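Local coordinates for protein 3-deoxy-manno-octulosonate cytidylyltransferase (Escherichia coli, PDB 1GQC) that probably activates the eight-carbon sugar KDO for bacterial lipopolysaccharide synthesis by coupling it to CMP from CTP, releasing diphosphate, at residues I5-R10 / V46-D51; S75-L80 / S199-R204; I91-Q96 / V173-Y178. One frame throughout, in Å; residues are numbered along the deposited sequence.

Contact 1 (I5-R10 / V46-D51); sequences IVIPAR and VWVATD. With CMK (cytidine 5'-monophosphate 3-deoxy-beta-D-gulo-oct-2-ulo-pyranosonic acid), chain D.
Strands 5-8 and 46-50 run parallel, their axes 4.2 Å apart and 25° off a common direction, with Ile5 beside Val46 and Pro8 beside Ala49. Four backbone bonds lace them: Trp47 N to Ile5 O, Ile7 N to Trp47 O, Ala49 N to Ile7 O and Ala9 N to Ala49 O. On one face Val6 CG1 lies 3.8 Å from Ala49 CB, under helix 76-84. On the other, Ile7 CD1 reaches the methyls of Val46 and Val48; helix 29-38 covers the two valines. Ala9 CB meets Val48 CG1 at 4.0 Å. Toward the C-terminal end of the pair the contact turns polar. Thr50 OG1 lies anti to its own N (chi1 -167°) and donates to Ala9 O at 2.6 Å; it also bonds to Asp52 N. Arg10 stretches out from CG to NE. Its NH1 sits 3.1 Å from Asp51 OD2, a salt bridge of charge alone, since the oxygen lies well out of the guanidinium plane. Pro8 O takes a weak hydrogen bond from O3' of the CMP-sugar. Helix 29-38 links the two strands as a beta-alpha-beta crossover of the nucleotide-binding, GT-A-like fold, with the nucleotide at the C-terminal ends of the strands.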
loop_
_atom_site.group_PDB
_atom_site.type_symbol
_atom_site.label_atom_id
_atom_site.label_comp_id
_atom_site.label_asym_id
_atom_site.label_seq_id
_atom_site.Cartn_x
_atom_site.Cartn_y
_atom_site.Cartn_z
ATOM N N ILE A 5 -27.094 0.695 -10.264
ATOM C CA ILE A 5 -25.881 0.517 -11.046
ATOM C C ILE A 5 -25.779 1.633 -12.065
ATOM O O ILE A 5 -26.738 1.977 -12.743
ATOM C CB ILE A 5 -25.858 -0.838 -11.818
ATOM C CG1 ILE A 5 -25.631 -1.996 -10.858
ATOM C CG2 ILE A 5 -24.758 -0.829 -12.872
ATOM C CD1 ILE A 5 -25.893 -3.343 -11.496
ATOM N N VAL A 6 -24.590 2.197 -12.165
ATOM C CA VAL A 6 -24.345 3.254 -13.116
ATOM C C VAL A 6 -23.167 2.798 -13.938
ATOM O O VAL A 6 -22.131 2.403 -13.403
ATOM C CB VAL A 6 -24.006 4.581 -12.411
ATOM C CG1 VAL A 6 -23.781 5.686 -13.440
ATOM C CG2 VAL A 6 -25.132 4.968 -11.511
ATOM N N ILE A 7 -23.337 2.830 -15.249
ATOM C CA ILE A 7 -22.272 2.428 -16.158
ATOM C C ILE A 7 -21.689 3.603 -16.960
ATOM O O ILE A 7 -22.283 4.066 -17.942
ATOM C CB ILE A 7 -22.782 1.389 -17.156
ATOM C CG1 ILE A 7 -23.469 0.240 -16.390
ATOM C CG2 ILE A 7 -21.632 0.956 -18.078
ATOM C CD1 ILE A 7 -24.362 -0.631 -17.244
ATOM N N PRO A 8 -20.512 4.098 -16.549
ATOM C CA PRO A 8 -19.837 5.211 -17.228
ATOM C C PRO A 8 -19.486 4.819 -18.664
ATOM O O PRO A 8 -18.912 3.764 -18.896
ATOM C CB PRO A 8 -18.561 5.405 -16.406
ATOM C CG PRO A 8 -18.913 4.910 -15.052
ATOM C CD PRO A 8 -19.760 3.679 -15.354
ATOM N N ALA A 9 -19.787 5.665 -19.632
ATOM C CA ALA A 9 -19.462 5.301 -20.998
ATOM C C ALA A 9 -18.969 6.477 -21.821
ATOM O O ALA A 9 -19.710 7.020 -22.652
ATOM C CB ALA A 9 -20.670 4.665 -21.661
ATOM N N ARG A 10 -17.721 6.876 -21.575
ATOM C CA ARG A 10 -17.098 7.968 -22.327
ATOM C C ARG A 10 -16.978 7.432 -23.763
ATOM O O ARG A 10 -16.768 6.237 -23.952
ATOM C CB ARG A 10 -15.705 8.250 -21.762
ATOM C CG ARG A 10 -15.216 9.674 -21.888
ATOM C CD ARG A 10 -13.707 9.723 -21.662
ATOM N NE ARG A 10 -13.222 11.026 -21.213
ATOM C CZ ARG A 10 -13.492 12.190 -21.804
ATOM N NH1 ARG A 10 -14.257 12.241 -22.889
ATOM N NH2 ARG A 10 -12.998 13.316 -21.299
ATOM N N VAL A 46 -30.870 0.660 -13.181
ATOM C CA VAL A 46 -29.654 0.550 -13.948
ATOM C C VAL A 46 -29.556 1.698 -14.928
ATOM O O VAL A 46 -30.413 1.834 -15.804
ATOM C CB VAL A 46 -29.622 -0.735 -14.767
ATOM C CG1 VAL A 46 -28.402 -0.724 -15.681
ATOM C CG2 VAL A 46 -29.589 -1.959 -13.832
ATOM N N TRP A 47 -28.504 2.509 -14.786
ATOM C CA TRP A 47 -28.255 3.640 -15.670
ATOM C C TRP A 47 -26.911 3.551 -16.403
ATOM O O TRP A 47 -25.988 2.876 -15.951
ATOM C CB TRP A 47 -28.245 4.945 -14.880
ATOM C CG TRP A 47 -29.573 5.369 -14.361
ATOM C CD1 TRP A 47 -30.200 4.921 -13.234
ATOM C CD2 TRP A 47 -30.444 6.330 -14.951
ATOM N NE1 TRP A 47 -31.407 5.548 -13.083
ATOM C CE2 TRP A 47 -31.587 6.420 -14.123
ATOM C CE3 TRP A 47 -30.375 7.125 -16.104
ATOM C CZ2 TRP A 47 -32.661 7.278 -14.409
ATOM C CZ3 TRP A 47 -31.451 7.985 -16.396
ATOM C CH2 TRP A 47 -32.578 8.049 -15.545
ATOM N N VAL A 48 -26.799 4.255 -17.529
ATOM C CA VAL A 48 -25.553 4.338 -18.301
ATOM C C VAL A 48 -25.169 5.836 -18.306
ATOM O O VAL A 48 -25.972 6.681 -18.709
ATOM C CB VAL A 48 -25.752 3.872 -19.761
ATOM C CG1 VAL A 48 -24.448 3.975 -20.520
ATOM C CG2 VAL A 48 -26.242 2.457 -19.793
ATOM N N ALA A 49 -23.960 6.177 -17.865
ATOM C CA ALA A 49 -23.550 7.592 -17.811
ATOM C C ALA A 49 -22.580 8.015 -18.896
ATOM O O ALA A 49 -21.458 7.552 -18.927
ATOM C CB ALA A 49 -22.945 7.909 -16.436
ATOM N N THR A 50 -22.995 8.912 -19.779
ATOM C CA THR A 50 -22.102 9.361 -20.844
ATOM C C THR A 50 -22.039 10.887 -21.053
ATOM O O THR A 50 -22.817 11.662 -20.491
ATOM C CB THR A 50 -22.464 8.674 -22.198
ATOM O OG1 THR A 50 -21.406 8.879 -23.146
ATOM C CG2 THR A 50 -23.764 9.234 -22.754
ATOM N N ASP A 51 -21.091 11.302 -21.883
ATOM C CA ASP A 51 -20.877 12.706 -22.185
ATOM C C ASP A 51 -21.026 12.894 -23.676
ATOM O O ASP A 51 -20.805 13.981 -24.200
ATOM C CB ASP A 51 -19.470 13.125 -21.739
ATOM C CG ASP A 51 -18.369 12.300 -22.395
ATOM O OD1 ASP A 51 -18.525 11.068 -22.552
ATOM O OD2 ASP A 51 -17.325 12.881 -22.745
HETATM N N1C CMK D . -14.167 7.119 -17.766
HETATM C C2C CMK D . -14.977 8.212 -17.659
HETATM N N3C CMK D . -14.390 9.548 -17.668
HETATM C C4C CMK D . -13.111 9.749 -17.777
HETATM C C5C CMK D . -12.247 8.541 -17.895
HETATM C C6C CMK D . -12.798 7.307 -17.882
HETATM O O2C CMK D . -16.188 8.140 -17.551
HETATM N N4C CMK D . -12.583 10.947 -17.784
HETATM C "C1'" CMK D . -14.750 5.763 -17.745
HETATM C "C2'" CMK D . -14.298 4.836 -18.898
HETATM O "O2'" CMK D . -15.037 5.143 -20.094
HETATM C "C3'" CMK D . -14.550 3.430 -18.338
HETATM C "C4'" CMK D . -14.433 3.641 -16.810
HETATM O "O4'" CMK D . -14.386 5.043 -16.576
HETATM O "O3'" CMK D . -15.891 2.963 -18.631
HETATM C "C5'" CMK D . -13.183 3.024 -16.152
HETATM O "O5'" CMK D . -11.982 3.350 -16.833
HETATM P PA CMK D . -10.745 2.481 -17.333
HETATM O O1A CMK D . -11.095 1.542 -18.450
HETATM O O2A CMK D . -9.672 3.406 -17.811
HETATM O O6 CMK D . -9.466 0.836 -14.028
HETATM C C2 CMK D . -9.289 1.871 -15.038
HETATM O O2 CMK D . -10.181 1.619 -16.122
HETATM C C3 CMK D . -9.535 3.291 -14.417
HETATM C C4 CMK D . -8.598 3.488 -13.192
HETATM O O4 CMK D . -8.827 4.790 -12.645
HETATM C C5 CMK D . -8.896 2.350 -12.140
HETATM C C6 CMK D . -8.617 0.966 -12.839
HETATM C C7 CMK D . -8.891 -0.219 -11.880
HETATM C C1 CMK D . -7.911 1.714 -15.739
HETATM O O1X CMK D . -7.701 0.559 -16.347
HETATM O O1Y CMK D . -7.058 2.582 -15.768
HETATM O O5 CMK D . -10.276 2.395 -11.705
HETATM C C8 CMK D . -9.135 -1.557 -12.658
HETATM O O8 CMK D . -8.101 -1.726 -13.635
HETATM O O7 CMK D . -7.751 -0.369 -11.018
#

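Contact 2 (S75-L80 / S199-R204). With CMK (cytidine 5'-monophosphate 3-deoxy-beta-D-gulo-oct-2-ulo-pyranosonic acid), chain D.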
loop_
_atom_site.group_PDB
_atom_site.type_symbol
_atom_site.label_atom_id
_atom_site.label_comp_id
_atom_site.label_asym_id
_atom_site.label_seq_id
_atom_site.Cartn_x
_atom_site.Cartn_y
_atom_site.Cartn_z
ATOM N N SER A 75 -12.586 11.133 -14.080
ATOM C CA SER A 75 -12.735 9.681 -13.941
ATOM C C SER A 75 -14.192 9.199 -13.942
ATOM O O SER A 75 -15.130 9.996 -13.896
ATOM C CB SER A 75 -12.064 9.195 -12.652
ATOM O OG SER A 75 -12.799 9.595 -11.503
ATOM N N GLY A 76 -14.363 7.879 -13.998
ATOM C CA GLY A 76 -15.685 7.301 -13.969
ATOM C C GLY A 76 -16.333 7.618 -12.640
ATOM O O GLY A 76 -17.498 7.999 -12.604
ATOM N N THR A 77 -15.588 7.479 -11.548
ATOM C CA THR A 77 -16.126 7.767 -10.224
ATOM C C THR A 77 -16.562 9.227 -10.079
ATOM O O THR A 77 -17.564 9.517 -9.401
ATOM C CB THR A 77 -15.115 7.458 -9.141
ATOM O OG1 THR A 77 -14.735 6.081 -9.230
ATOM C CG2 THR A 77 -15.700 7.739 -7.776
ATOM N N ASP A 78 -15.811 10.148 -10.690
ATOM C CA ASP A 78 -16.184 11.560 -10.641
ATOM C C ASP A 78 -17.509 11.686 -11.405
ATOM O O ASP A 78 -18.434 12.374 -10.961
ATOM C CB ASP A 78 -15.114 12.463 -11.297
ATOM C CG ASP A 78 -13.859 12.633 -10.433
ATOM O OD1 ASP A 78 -13.997 13.075 -9.264
ATOM O OD2 ASP A 78 -12.739 12.332 -10.925
ATOM N N ARG A 79 -17.609 10.993 -12.539
ATOM C CA ARG A 79 -18.822 11.042 -13.344
ATOM C C ARG A 79 -20.031 10.510 -12.566
ATOM O O ARG A 79 -21.133 11.035 -12.710
ATOM C CB ARG A 79 -18.644 10.243 -14.643
ATOM C CG ARG A 79 -19.823 10.375 -15.647
ATOM C CD ARG A 79 -19.603 9.564 -16.952
ATOM N NE ARG A 79 -18.310 9.837 -17.583
ATOM C CZ ARG A 79 -17.946 11.024 -18.045
ATOM N NH1 ARG A 79 -18.781 12.054 -17.958
ATOM N NH2 ARG A 79 -16.742 11.193 -18.558
ATOM N N LEU A 80 -19.831 9.477 -11.746
ATOM C CA LEU A 80 -20.934 8.921 -10.957
ATOM C C LEU A 80 -21.438 9.901 -9.891
ATOM O O LEU A 80 -22.595 9.844 -9.471
ATOM C CB LEU A 80 -20.507 7.618 -10.275
ATOM C CG LEU A 80 -21.038 6.311 -10.869
ATOM C CD1 LEU A 80 -20.496 6.110 -12.266
ATOM C CD2 LEU A 80 -20.654 5.163 -9.970
ATOM N N SER A 199 -2.420 6.985 -12.197
ATOM C CA SER A 199 -3.632 7.145 -12.990
ATOM C C SER A 199 -4.621 6.052 -12.569
ATOM O O SER A 199 -5.091 5.242 -13.371
ATOM C CB SER A 199 -3.326 7.059 -14.481
ATOM O OG SER A 199 -4.412 7.606 -15.205
ATOM N N LEU A 200 -4.903 6.035 -11.275
ATOM C CA LEU A 200 -5.829 5.086 -10.678
ATOM C C LEU A 200 -6.721 5.899 -9.766
ATOM O O LEU A 200 -6.295 6.329 -8.695
ATOM C CB LEU A 200 -5.071 4.008 -9.875
ATOM C CG LEU A 200 -4.215 3.067 -10.739
ATOM C CD1 LEU A 200 -3.564 1.987 -9.876
ATOM C CD2 LEU A 200 -5.099 2.454 -11.812
ATOM N N GLU A 201 -7.954 6.108 -10.200
ATOM C CA GLU A 201 -8.915 6.898 -9.435
ATOM C C GLU A 201 -9.118 6.441 -7.984
ATOM O O GLU A 201 -9.159 7.290 -7.080
ATOM C CB GLU A 201 -10.259 6.952 -10.177
ATOM C CG GLU A 201 -10.962 5.614 -10.284
ATOM C CD GLU A 201 -11.884 5.535 -11.482
ATOM O OE1 GLU A 201 -12.978 6.160 -11.493
ATOM O OE2 GLU A 201 -11.499 4.832 -12.427
ATOM N N GLN A 202 -9.236 5.127 -7.757
ATOM C CA GLN A 202 -9.435 4.586 -6.402
ATOM C C GLN A 202 -8.346 5.034 -5.395
ATOM O O GLN A 202 -8.538 4.951 -4.168
ATOM C CB GLN A 202 -9.484 3.043 -6.424
ATOM C CG GLN A 202 -8.164 2.354 -6.823
ATOM C CD GLN A 202 -7.992 2.225 -8.329
ATOM O OE1 GLN A 202 -8.170 3.198 -9.067
ATOM N NE2 GLN A 202 -7.636 1.016 -8.796
ATOM N N LEU A 203 -7.208 5.508 -5.903
ATOM C CA LEU A 203 -6.147 5.934 -5.011
ATOM C C LEU A 203 -6.513 7.262 -4.316
ATOM O O LEU A 203 -5.884 7.645 -3.319
ATOM C CB LEU A 203 -4.796 6.000 -5.766
ATOM C CG LEU A 203 -4.203 4.643 -6.245
ATOM C CD1 LEU A 203 -2.887 4.879 -7.003
ATOM C CD2 LEU A 203 -3.948 3.685 -5.061
ATOM N N ARG A 204 -7.543 7.950 -4.808
ATOM C CA ARG A 204 -7.942 9.184 -4.153
ATOM C C ARG A 204 -8.621 8.803 -2.839
ATOM O O ARG A 204 -8.566 9.554 -1.867
ATOM C CB ARG A 204 -8.906 10.011 -5.006
ATOM C CG ARG A 204 -8.941 11.490 -4.600
ATOM C CD ARG A 204 -9.977 12.308 -5.354
ATOM N NE ARG A 204 -9.777 12.220 -6.795
ATOM C CZ ARG A 204 -10.673 12.580 -7.704
ATOM N NH1 ARG A 204 -11.853 13.070 -7.346
ATOM N NH2 ARG A 204 -10.396 12.414 -8.982
HETATM N N1C CMK D . -14.167 7.119 -17.766
HETATM C C2C CMK D . -14.977 8.212 -17.659
HETATM N N3C CMK D . -14.390 9.548 -17.668
HETATM C C4C CMK D . -13.111 9.749 -17.777
HETATM C C5C CMK D . -12.247 8.541 -17.895
HETATM C C6C CMK D . -12.798 7.307 -17.882
HETATM O O2C CMK D . -16.188 8.140 -17.551
HETATM N N4C CMK D . -12.583 10.947 -17.784
HETATM C "C1'" CMK D . -14.750 5.763 -17.745
HETATM C "C2'" CMK D . -14.298 4.836 -18.898
HETATM O "O2'" CMK D . -15.037 5.143 -20.094
HETATM C "C3'" CMK D . -14.550 3.430 -18.338
HETATM C "C4'" CMK D . -14.433 3.641 -16.810
HETATM O "O4'" CMK D . -14.386 5.043 -16.576
HETATM O "O3'" CMK D . -15.891 2.963 -18.631
HETATM C "C5'" CMK D . -13.183 3.024 -16.152
HETATM O "O5'" CMK D . -11.982 3.350 -16.833
HETATM P PA CMK D . -10.745 2.481 -17.333
HETATM O O1A CMK D . -11.095 1.542 -18.450
HETATM O O2A CMK D . -9.672 3.406 -17.811
HETATM O O6 CMK D . -9.466 0.836 -14.028
HETATM C C2 CMK D . -9.289 1.871 -15.038
HETATM O O2 CMK D . -10.181 1.619 -16.122
HETATM C C3 CMK D . -9.535 3.291 -14.417
HETATM C C4 CMK D . -8.598 3.488 -13.192
HETATM O O4 CMK D . -8.827 4.790 -12.645
HETATM C C5 CMK D . -8.896 2.350 -12.140
HETATM C C6 CMK D . -8.617 0.966 -12.839
HETATM C C7 CMK D . -8.891 -0.219 -11.880
HETATM C C1 CMK D . -7.911 1.714 -15.739
HETATM O O1X CMK D . -7.701 0.559 -16.347
HETATM O O1Y CMK D . -7.058 2.582 -15.768
HETATM O O5 CMK D . -10.276 2.395 -11.705
HETATM C C8 CMK D . -9.135 -1.557 -12.658
HETATM O O8 CMK D . -8.101 -1.726 -13.635
HETATM O O7 CMK D . -7.751 -0.369 -11.018
HETATM O O HOH W 1 -12.077 6.103 -14.742
#
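The sugar-nucleotide pocket is closed here by the N-terminal end of helix 76-84 and the turn 200-203, which meet through Glu201 and, farther from the ligand, through an Asp78-Arg204 salt bridge. Glu201 CG sits between its backbone N and carbonyl carbon (chi1 66°), and the chain then extends to set the carboxylate between helix and sugar. OE1 takes two bonds from Thr77: the backbone N comes nearly along the C-O axis at 2.9 Å, and OG1 approaches from above the carboxylate plane. Thr77 OG1 is also bonded to Tyr178 OH. The other oxygen, OE2, accepts from sugar hydroxyls O4 and O5, while Glu201 N donates to O4 at 2.9 Å. Gln202 NE2 adds a bond to sugar O7. Behind the pocket, Arg204 grips Asp78 end-on: NH1 meets OD1 at 2.9 Å and NH2 meets OD2 at 3.0 Å, both on syn lone pairs, with the two planes 24° apart. Ser75 is the N-cap; its OG accepts from Asp78 N and donates to Asp78 OD2 from above the carboxylate. Replacing Asp78 by an alanine would probably leave the Arg204 guanidinium without this carboxylate and Ser75 OG without its acceptor OD2, though the capping bond from the backbone N could remain. Arg79 reads the cytosine: NE donates to O2C at 2.7 Å, and NH2 donates to N3C at 3.0 Å.

Contact 3 (I91-Q96 / V173-Y178); sequences IYINLQ and VGIYAY. With MG (magnesium ion), chain C; CMK (cytidine 5'-monophosphate 3-deoxy-beta-D-gulo-oct-2-ulo-pyranosonic acid), chain D.
Asn94 holds CG anti to its backbone N (chi1 177°), while Tyr178 has its first torsion at -20°, off the usual staggered positions, and together they bring amide and phenol into contact on one face of an antiparallel strand pair. The pair belongs to the central mixed sheet of the GT-A-like fold and carries part of the active site. Asn94 ND2 donates to Tyr178 OH at 3.0 Å, with the oxygen near the amide plane and the two planes 30° apart. Tyr178 OH also bonds to Thr77. The ring edge of Tyr178 faces Asn94 CB, and its CE2 comes to 3.6 Å of that carbon. Tyr92 with Tyr178 and Asn94 with Tyr176 are hydrogen-bonded pairs; Ile93 with Ala177 between them is non-hydrogen-bonded. On the opposite face from Asn94, Ile93 and Ala177 pack under helix 104-116. Near the ligand end, Leu95 and Ile175 lie side by side, CD2 to CD1 3.9 Å. Beyond the strand, Gln96 divides its amide between protein and metal. NE2 donates to Gly174 O at 2.8 Å, which, with the metal bond of OE1, would hold the amide in this rotation. Gly174 centres an inverse gamma turn. Gln96 OE1 then points at the magnesium ion, 2.6 Å away; phosphate O1A of the CMP-sugar and two waters also bind that ion.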
loop_
_atom_site.group_PDB
_atom_site.type_symbol
_atom_site.label_atom_id
_atom_site.label_comp_id
_atom_site.label_asym_id
_atom_site.label_seq_id
_atom_site.Cartn_x
_atom_site.Cartn_y
_atom_site.Cartn_z
ATOM N N ILE A 91 -26.501 2.653 -2.028
ATOM C CA ILE A 91 -25.293 2.062 -2.599
ATOM C C ILE A 91 -25.253 2.277 -4.123
ATOM O O ILE A 91 -26.258 2.106 -4.815
ATOM C CB ILE A 91 -25.238 0.532 -2.284
ATOM C CG1 ILE A 91 -25.321 0.332 -0.778
ATOM C CG2 ILE A 91 -23.937 -0.109 -2.847
ATOM C CD1 ILE A 91 -25.257 -1.101 -0.354
ATOM N N TYR A 92 -24.094 2.684 -4.626
ATOM C CA TYR A 92 -23.903 2.921 -6.050
ATOM C C TYR A 92 -22.828 1.965 -6.523
ATOM O O TYR A 92 -21.762 1.859 -5.909
ATOM C CB TYR A 92 -23.429 4.364 -6.341
ATOM C CG TYR A 92 -24.441 5.450 -6.027
ATOM C CD1 TYR A 92 -24.560 5.971 -4.744
ATOM C CD2 TYR A 92 -25.300 5.941 -7.013
ATOM C CE1 TYR A 92 -25.505 6.954 -4.452
ATOM C CE2 TYR A 92 -26.256 6.920 -6.727
ATOM C CZ TYR A 92 -26.349 7.417 -5.446
ATOM O OH TYR A 92 -27.303 8.355 -5.142
ATOM N N ILE A 93 -23.126 1.268 -7.611
ATOM C CA ILE A 93 -22.204 0.319 -8.207
ATOM C C ILE A 93 -21.745 0.857 -9.545
ATOM O O ILE A 93 -22.554 1.148 -10.433
ATOM C CB ILE A 93 -22.872 -1.018 -8.430
ATOM C CG1 ILE A 93 -23.194 -1.643 -7.073
ATOM C CG2 ILE A 93 -21.982 -1.914 -9.268
ATOM C CD1 ILE A 93 -24.011 -2.937 -7.160
ATOM N N ASN A 94 -20.433 0.997 -9.670
ATOM C CA ASN A 94 -19.811 1.502 -10.883
ATOM C C ASN A 94 -19.373 0.275 -11.689
ATOM O O ASN A 94 -18.501 -0.465 -11.261
ATOM C CB ASN A 94 -18.606 2.393 -10.485
ATOM C CG ASN A 94 -17.820 2.929 -11.677
ATOM O OD1 ASN A 94 -17.990 2.483 -12.808
ATOM N ND2 ASN A 94 -16.932 3.889 -11.411
ATOM N N LEU A 95 -20.017 0.043 -12.827
ATOM C CA LEU A 95 -19.671 -1.078 -13.707
ATOM C C LEU A 95 -19.026 -0.526 -14.957
ATOM O O LEU A 95 -19.633 0.296 -15.630
ATOM C CB LEU A 95 -20.915 -1.844 -14.163
ATOM C CG LEU A 95 -21.529 -2.947 -13.332
ATOM C CD1 LEU A 95 -22.708 -3.541 -14.096
ATOM C CD2 LEU A 95 -20.490 -4.017 -13.077
ATOM N N GLN A 96 -17.831 -0.992 -15.300
ATOM C CA GLN A 96 -17.153 -0.499 -16.496
ATOM C C GLN A 96 -17.905 -0.808 -17.776
ATOM O O GLN A 96 -18.409 -1.913 -17.942
ATOM C CB GLN A 96 -15.748 -1.065 -16.551
ATOM C CG GLN A 96 -14.911 -0.510 -15.436
ATOM C CD GLN A 96 -13.436 -0.759 -15.622
ATOM O OE1 GLN A 96 -12.912 -0.691 -16.734
ATOM N NE2 GLN A 96 -12.747 -1.025 -14.525
ATOM N N VAL A 173 -10.142 -6.152 -10.342
ATOM C CA VAL A 173 -11.233 -6.080 -11.287
ATOM C C VAL A 173 -11.902 -4.737 -11.017
ATOM O O VAL A 173 -12.451 -4.513 -9.931
ATOM C CB VAL A 173 -12.225 -7.223 -11.072
ATOM C CG1 VAL A 173 -13.435 -7.040 -11.974
ATOM C CG2 VAL A 173 -11.539 -8.551 -11.373
ATOM N N GLY A 174 -11.844 -3.849 -12.008
ATOM C CA GLY A 174 -12.380 -2.501 -11.872
ATOM C C GLY A 174 -13.857 -2.241 -11.639
ATOM O O GLY A 174 -14.439 -1.373 -12.280
ATOM N N ILE A 175 -14.476 -2.971 -10.726
ATOM C CA ILE A 175 -15.889 -2.759 -10.430
ATOM C C ILE A 175 -15.916 -2.200 -9.026
ATOM O O ILE A 175 -15.188 -2.686 -8.164
ATOM C CB ILE A 175 -16.685 -4.059 -10.415
ATOM C CG1 ILE A 175 -16.600 -4.732 -11.776
ATOM C CG2 ILE A 175 -18.128 -3.778 -10.032
ATOM C CD1 ILE A 175 -17.411 -6.010 -11.874
ATOM N N TYR A 176 -16.742 -1.186 -8.789
ATOM C CA TYR A 176 -16.810 -0.616 -7.461
ATOM C C TYR A 176 -18.238 -0.450 -6.936
ATOM O O TYR A 176 -19.193 -0.216 -7.687
ATOM C CB TYR A 176 -16.137 0.760 -7.409
ATOM C CG TYR A 176 -14.691 0.840 -7.840
ATOM C CD1 TYR A 176 -14.356 1.266 -9.124
ATOM C CD2 TYR A 176 -13.655 0.612 -6.933
ATOM C CE1 TYR A 176 -13.037 1.487 -9.493
ATOM C CE2 TYR A 176 -12.327 0.826 -7.288
ATOM C CZ TYR A 176 -12.021 1.269 -8.572
ATOM O OH TYR A 176 -10.718 1.521 -8.946
ATOM N N ALA A 177 -18.361 -0.563 -5.623
ATOM C CA ALA A 177 -19.621 -0.358 -4.943
ATOM C C ALA A 177 -19.276 0.665 -3.868
ATOM O O ALA A 177 -18.304 0.467 -3.125
ATOM C CB ALA A 177 -20.082 -1.635 -4.312
ATOM N N TYR A 178 -20.036 1.764 -3.801
ATOM C CA TYR A 178 -19.774 2.772 -2.781
ATOM C C TYR A 178 -21.031 3.205 -2.019
ATOM O O TYR A 178 -22.135 3.238 -2.558
ATOM C CB TYR A 178 -19.149 4.052 -3.355
ATOM C CG TYR A 178 -18.467 3.997 -4.706
ATOM C CD1 TYR A 178 -17.125 4.369 -4.845
ATOM C CD2 TYR A 178 -19.189 3.709 -5.862
ATOM C CE1 TYR A 178 -16.530 4.463 -6.092
ATOM C CE2 TYR A 178 -18.607 3.800 -7.121
ATOM C CZ TYR A 178 -17.275 4.178 -7.230
ATOM O OH TYR A 178 -16.702 4.267 -8.477
HETATM MG MG MG C . -11.296 -0.912 -18.735
HETATM N N1C CMK D . -14.167 7.119 -17.766
HETATM C C2C CMK D . -14.977 8.212 -17.659
HETATM N N3C CMK D . -14.390 9.548 -17.668
HETATM C C4C CMK D . -13.111 9.749 -17.777
HETATM C C5C CMK D . -12.247 8.541 -17.895
HETATM C C6C CMK D . -12.798 7.307 -17.882
HETATM O O2C CMK D . -16.188 8.140 -17.551
HETATM N N4C CMK D . -12.583 10.947 -17.784
HETATM C "C1'" CMK D . -14.750 5.763 -17.745
HETATM C "C2'" CMK D . -14.298 4.836 -18.898
HETATM O "O2'" CMK D . -15.037 5.143 -20.094
HETATM C "C3'" CMK D . -14.550 3.430 -18.338
HETATM C "C4'" CMK D . -14.433 3.641 -16.810
HETATM O "O4'" CMK D . -14.386 5.043 -16.576
HETATM O "O3'" CMK D . -15.891 2.963 -18.631
HETATM C "C5'" CMK D . -13.183 3.024 -16.152
HETATM O "O5'" CMK D . -11.982 3.350 -16.833
HETATM P PA CMK D . -10.745 2.481 -17.333
HETATM O O1A CMK D . -11.095 1.542 -18.450
HETATM O O2A CMK D . -9.672 3.406 -17.811
HETATM O O6 CMK D . -9.466 0.836 -14.028
HETATM C C2 CMK D . -9.289 1.871 -15.038
HETATM O O2 CMK D . -10.181 1.619 -16.122
HETATM C C3 CMK D . -9.535 3.291 -14.417
HETATM C C4 CMK D . -8.598 3.488 -13.192
HETATM O O4 CMK D . -8.827 4.790 -12.645
HETATM C C5 CMK D . -8.896 2.350 -12.140
HETATM C C6 CMK D . -8.617 0.966 -12.839
HETATM C C7 CMK D . -8.891 -0.219 -11.880
HETATM C C1 CMK D . -7.911 1.714 -15.739
HETATM O O1X CMK D . -7.701 0.559 -16.347
HETATM O O1Y CMK D . -7.058 2.582 -15.768
HETATM O O5 CMK D . -10.276 2.395 -11.705
HETATM C C8 CMK D . -9.135 -1.557 -12.658
HETATM O O8 CMK D . -8.101 -1.726 -13.635
HETATM O O7 CMK D . -7.751 -0.369 -11.018
HETATM O O HOH W 2 -9.139 -0.877 -19.524
HETATM O O HOH W 3 -9.790 -1.957 -16.949
#

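Overall arrangement
From the N terminus, strand 3-8 comes first and helix 29-38 returns the chain to strand 45-50, where contact 1 closes its loop. Contacts 2 and 3 open later, in series with it. Helix 76-84 starts contact 2, and strand 91-94 follows and starts contact 3. Strand 169-179 closes contact 3 before residues 199-204 close contact 2, so the shorter loop lies within the longer one. Strand 3-8 lies between strands 45-50 and 91-94, which puts contacts 1 and 3 in one sheet. Leu80 of contact 2 packs on Val6, Pro8, Asn94 and Tyr178. All three contacts border the bound CMP-sugar.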